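PDB 3GVE: YfkN protein from Bacillus subtilis subsp. subtilis, which belongs to the calcineurin-like phosphoesterases, metal-dependent proteins with a two-metal site, and carries a manganese and a magnesium ion in this model. Local coordinates for residues V210-A215 with A244-H249; G218-A223 with G248-L253. One frame throughout, in Å; residues are numbered along the deposited sequence.

In the fold
Both contacts join the same two parts of the calcineurin-like fold: strand 210-215 with the loop that follows it, and strand 244-247 with its own. Contact 1 is the parallel pairing of the strands in the core, its centre about 7 Å from the centre of the chain; contact 2 is the meeting of the loops beyond their C-terminal ends, about 15 Å from that centre. Their centres lie 12 Å apart, and the contacts share G248 and H249, while S247 OG touches G218 CA at 3.6 Å. H249, common to both, binds the magnesium ion, H251 of contact 2 binds the manganese ion, and D64 bridges the two metals.

Contact 1. Residues V210-A215 with A244-H249; sequences VIIALA and AIISGH. With MG (magnesium ion), chain D.
I212, A213, L214 and A215 run alongside A244 to S247 as neighbouring parallel strands of a beta-alpha-beta unit whose helix is 232-238. The axes of these short segments come within 4.8 Å, with their directions 14° apart, and the residues that touch are all buried in the calcineurin-like phosphoesterase core.

Backbone bonds hold the middle. A213 uses both its polar groups: its N donates to A244 O at 2.9 Å, and its O accepts from I246 N at the same length with the donor almost straight ahead of the carbonyl (178°). A215 N then bonds to I246 O, with a more bent N-H. At the start of the pair, A244 N reaches I211 O only weakly, at 3.4 Å. CA-H...O contacts from I212 to A244 O and from I245 to A213 O add to the pairing.

The side chains sort onto two faces. On one, I212, L214, A244 and I246 gather; L214 and I246 lie side by side and point the same way, with L214 CD2 against I246 CG1 at 3.8 Å. I246 sets CG1 beside its backbone N (chi1 -47°), which also brings that carbon near A213 O. I290 of strand 286-297 covers A244 and I246. On the other face, A215 CB meets the I245 CG2 branch at 4.0 Å, and A213 CB packs more loosely on I245 CG1.

Past the strand, the chain delivers H249 to the metal site. N108, H216 and D64 complete the protein ligands of the magnesium ion, and E229 bonds H249 NE2 on the far side of the ring, holding its rotation while H249 ND1 binds the magnesium ion at 2.4 Å.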
# COMPACT_ATOMS: atom_id res chain seq x y z
N VAL A 210 29.39 12.03 18.01
CA VAL A 210 27.93 12.03 17.87
C VAL A 210 27.57 10.76 17.13
O VAL A 210 28.18 10.46 16.13
CB VAL A 210 27.44 13.24 17.06
CG1 VAL A 210 25.94 13.15 16.80
CG2 VAL A 210 27.79 14.54 17.78
N ILE A 211 26.60 10.01 17.64
CA ILE A 211 26.19 8.76 17.02
C ILE A 211 24.72 8.84 16.61
O ILE A 211 23.85 9.11 17.44
CB ILE A 211 26.42 7.54 17.97
CG1 ILE A 211 27.93 7.28 18.15
CG2 ILE A 211 25.73 6.29 17.41
CD1 ILE A 211 28.26 6.19 19.15
N ILE A 212 24.47 8.59 15.31
CA ILE A 212 23.07 8.66 14.73
C ILE A 212 22.69 7.26 14.36
O ILE A 212 23.41 6.56 13.61
CB ILE A 212 23.06 9.58 13.52
CG1 ILE A 212 23.46 11.02 13.94
CG2 ILE A 212 21.65 9.58 12.94
CD1 ILE A 212 23.80 11.91 12.79
N ALA A 213 21.59 6.78 14.94
CA ALA A 213 21.07 5.47 14.59
C ALA A 213 20.04 5.57 13.48
O ALA A 213 19.01 6.28 13.70
CB ALA A 213 20.40 4.84 15.84
N LEU A 214 20.29 4.90 12.37
CA LEU A 214 19.31 4.72 11.33
C LEU A 214 18.60 3.40 11.64
O LEU A 214 18.97 2.34 11.20
CB LEU A 214 20.01 4.73 9.97
CG LEU A 214 20.95 5.94 9.76
CD1 LEU A 214 21.64 5.89 8.41
CD2 LEU A 214 20.24 7.28 9.93
N ALA A 215 17.58 3.53 12.49
CA ALA A 215 16.90 2.37 13.04
C ALA A 215 15.66 2.07 12.23
O ALA A 215 14.63 2.69 12.42
CB ALA A 215 16.55 2.64 14.50
N ALA A 244 20.93 10.38 18.59
CA ALA A 244 19.75 10.66 17.77
C ALA A 244 19.30 9.37 17.12
O ALA A 244 20.12 8.58 16.73
CB ALA A 244 20.10 11.68 16.71
N ILE A 245 17.99 9.21 17.01
CA ILE A 245 17.40 8.02 16.39
C ILE A 245 16.41 8.41 15.29
O ILE A 245 15.47 9.15 15.52
CB ILE A 245 16.67 7.13 17.42
CG1 ILE A 245 17.65 6.67 18.51
CG2 ILE A 245 16.02 5.93 16.73
CD1 ILE A 245 16.95 6.05 19.76
N ILE A 246 16.65 7.88 14.10
CA ILE A 246 15.68 7.93 13.02
C ILE A 246 14.92 6.59 13.06
O ILE A 246 15.53 5.54 13.05
CB ILE A 246 16.35 8.11 11.65
CG1 ILE A 246 17.41 9.23 11.66
CG2 ILE A 246 15.29 8.36 10.57
CD1 ILE A 246 16.95 10.54 12.24
N SER A 247 13.59 6.67 13.09
CA SER A 247 12.75 5.51 13.17
C SER A 247 11.90 5.47 11.91
O SER A 247 11.69 6.45 11.25
CB SER A 247 11.88 5.60 14.43
OG SER A 247 10.96 4.53 14.56
N GLY A 248 11.43 4.29 11.61
CA GLY A 248 10.57 4.04 10.45
C GLY A 248 9.78 2.74 10.63
O GLY A 248 9.36 2.42 11.73
N HIS A 249 9.62 2.04 9.52
CA HIS A 249 9.03 0.72 9.40
C HIS A 249 7.50 0.74 9.59
O HIS A 249 6.81 0.16 8.79
CB HIS A 249 9.72 -0.27 10.34
CG HIS A 249 9.24 -1.68 10.19
ND1 HIS A 249 9.34 -2.38 9.01
CD2 HIS A 249 8.66 -2.51 11.08
CE1 HIS A 249 8.84 -3.59 9.18
NE2 HIS A 249 8.41 -3.69 10.43
MG MG D . 9.98 -1.78 6.75
O HOH W 1 7.73 -0.85 6.55

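Contact 2. Residues G218-A223 with G248-L253; sequences GIEKQA and GHQHGL. With MG (magnesium ion), chain D; MN (manganese (II) ion), chain C.
Q250 turns its carboxamide onto the backbone of G218 and I219, and grips I219 at both ends of that residue. The Q250 chain runs extended beyond CG (chi2 168°), carrying the amide to the opposite loop. Its OE1 accepts from I219 N at 2.9 Å along a straight N-H (171°), although the donor stands well above the plane of the carbonyl. Its NE2 donates to I219 O at 3.1 Å, with that oxygen in the amide plane. Two bonds to one residue fix the rotation of the amide. Under it lies G218, whose CA is 3.6 Å from Q250 CD and 3.4 Å from G248 O.

The E220 side chain passes the Q250 amide at a slant, with its carboxylate plane turned 89° from the amide plane, and its OE1 forms a salt bridge with K341 of the second subunit. The same turn serves the metals through side chain and backbone alike: H251 NE2 binds the manganese ion, and the carbonyl H249 O accepts from a water bound to both ions.

M279 of strand 275-280 touches both I219 and Q250, and V232 at the start of helix 232-238 packs on I219, which joins the loops to both elements.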
# COMPACT_ATOMS: atom_id res chain seq x y z
N GLY A 218 10.17 0.42 14.34
CA GLY A 218 9.22 1.35 14.91
C GLY A 218 9.25 1.39 16.42
O GLY A 218 10.17 0.92 17.06
N ILE A 219 8.18 1.96 16.96
CA ILE A 219 8.07 2.37 18.35
C ILE A 219 6.91 1.64 19.00
O ILE A 219 5.83 1.60 18.44
CB ILE A 219 7.81 3.91 18.45
CG1 ILE A 219 8.99 4.70 17.87
CG2 ILE A 219 7.48 4.31 19.88
CD1 ILE A 219 8.65 6.15 17.50
N GLU A 220 7.16 1.09 20.18
CA GLU A 220 6.10 0.65 21.08
C GLU A 220 6.27 1.45 22.37
O GLU A 220 7.29 2.04 22.62
CB GLU A 220 6.18 -0.86 21.35
CG GLU A 220 5.99 -1.74 20.09
CD GLU A 220 4.61 -1.61 19.45
OE1 GLU A 220 3.69 -1.07 20.05
OE2 GLU A 220 4.45 -2.07 18.31
N LYS A 221 5.21 1.49 23.16
CA LYS A 221 5.16 2.35 24.34
C LYS A 221 5.85 1.80 25.58
O LYS A 221 6.09 2.54 26.51
CB LYS A 221 3.71 2.68 24.69
CG LYS A 221 3.02 3.60 23.68
CD LYS A 221 1.55 3.68 24.05
CE LYS A 221 0.76 4.68 23.28
NZ LYS A 221 -0.62 4.73 23.87
N GLN A 222 6.14 0.50 25.59
CA GLN A 222 6.76 -0.15 26.73
C GLN A 222 7.85 -1.13 26.30
O GLN A 222 7.95 -1.48 25.12
CB GLN A 222 5.69 -0.89 27.55
CG GLN A 222 4.70 0.06 28.27
CD GLN A 222 3.44 0.30 27.46
OE1 GLN A 222 3.17 -0.39 26.51
NE2 GLN A 222 2.68 1.33 27.85
N ALA A 223 8.66 -1.58 27.27
CA ALA A 223 9.78 -2.46 26.96
C ALA A 223 9.35 -3.76 26.32
O ALA A 223 8.27 -4.29 26.56
CB ALA A 223 10.60 -2.75 28.23
N GLY A 248 11.43 4.29 11.61
CA GLY A 248 10.57 4.04 10.45
C GLY A 248 9.78 2.74 10.63
O GLY A 248 9.36 2.42 11.73
N HIS A 249 9.62 2.04 9.52
CA HIS A 249 9.03 0.72 9.40
C HIS A 249 7.50 0.74 9.59
O HIS A 249 6.81 0.16 8.79
CB HIS A 249 9.72 -0.27 10.34
CG HIS A 249 9.24 -1.68 10.19
ND1 HIS A 249 9.34 -2.38 9.01
CD2 HIS A 249 8.66 -2.51 11.08
CE1 HIS A 249 8.84 -3.59 9.18
NE2 HIS A 249 8.41 -3.69 10.43
N GLN A 250 7.01 1.38 10.64
CA GLN A 250 5.58 1.37 10.96
C GLN A 250 4.73 2.29 10.08
O GLN A 250 3.52 2.17 10.03
CB GLN A 250 5.35 1.73 12.43
CG GLN A 250 5.57 0.58 13.39
CD GLN A 250 5.63 1.04 14.84
OE1 GLN A 250 5.96 2.16 15.14
NE2 GLN A 250 5.32 0.12 15.74
N HIS A 251 5.38 3.21 9.37
CA HIS A 251 4.65 4.17 8.53
C HIS A 251 3.76 5.11 9.39
O HIS A 251 2.79 5.67 8.89
CB HIS A 251 3.83 3.47 7.42
CG HIS A 251 4.66 2.73 6.39
ND1 HIS A 251 4.16 2.40 5.15
CD2 HIS A 251 5.93 2.25 6.42
CE1 HIS A 251 5.09 1.77 4.46
NE2 HIS A 251 6.16 1.65 5.21
N GLY A 252 4.13 5.30 10.66
CA GLY A 252 3.45 6.20 11.57
C GLY A 252 4.12 7.56 11.71
O GLY A 252 5.01 7.87 10.92
N LEU A 253 3.71 8.34 12.71
CA LEU A 253 4.26 9.65 12.96
C LEU A 253 4.89 9.68 14.33
O LEU A 253 4.25 9.23 15.31
CB LEU A 253 3.16 10.75 12.89
CG LEU A 253 2.37 10.82 11.57
CD1 LEU A 253 1.39 12.04 11.64
CD2 LEU A 253 3.25 10.94 10.40
MG MG D . 9.98 -1.78 6.75
MN MN C . 7.92 0.34 4.70
O HOH W 1 7.73 -0.85 6.55
O HOH W 2 6.73 -1.45 4.04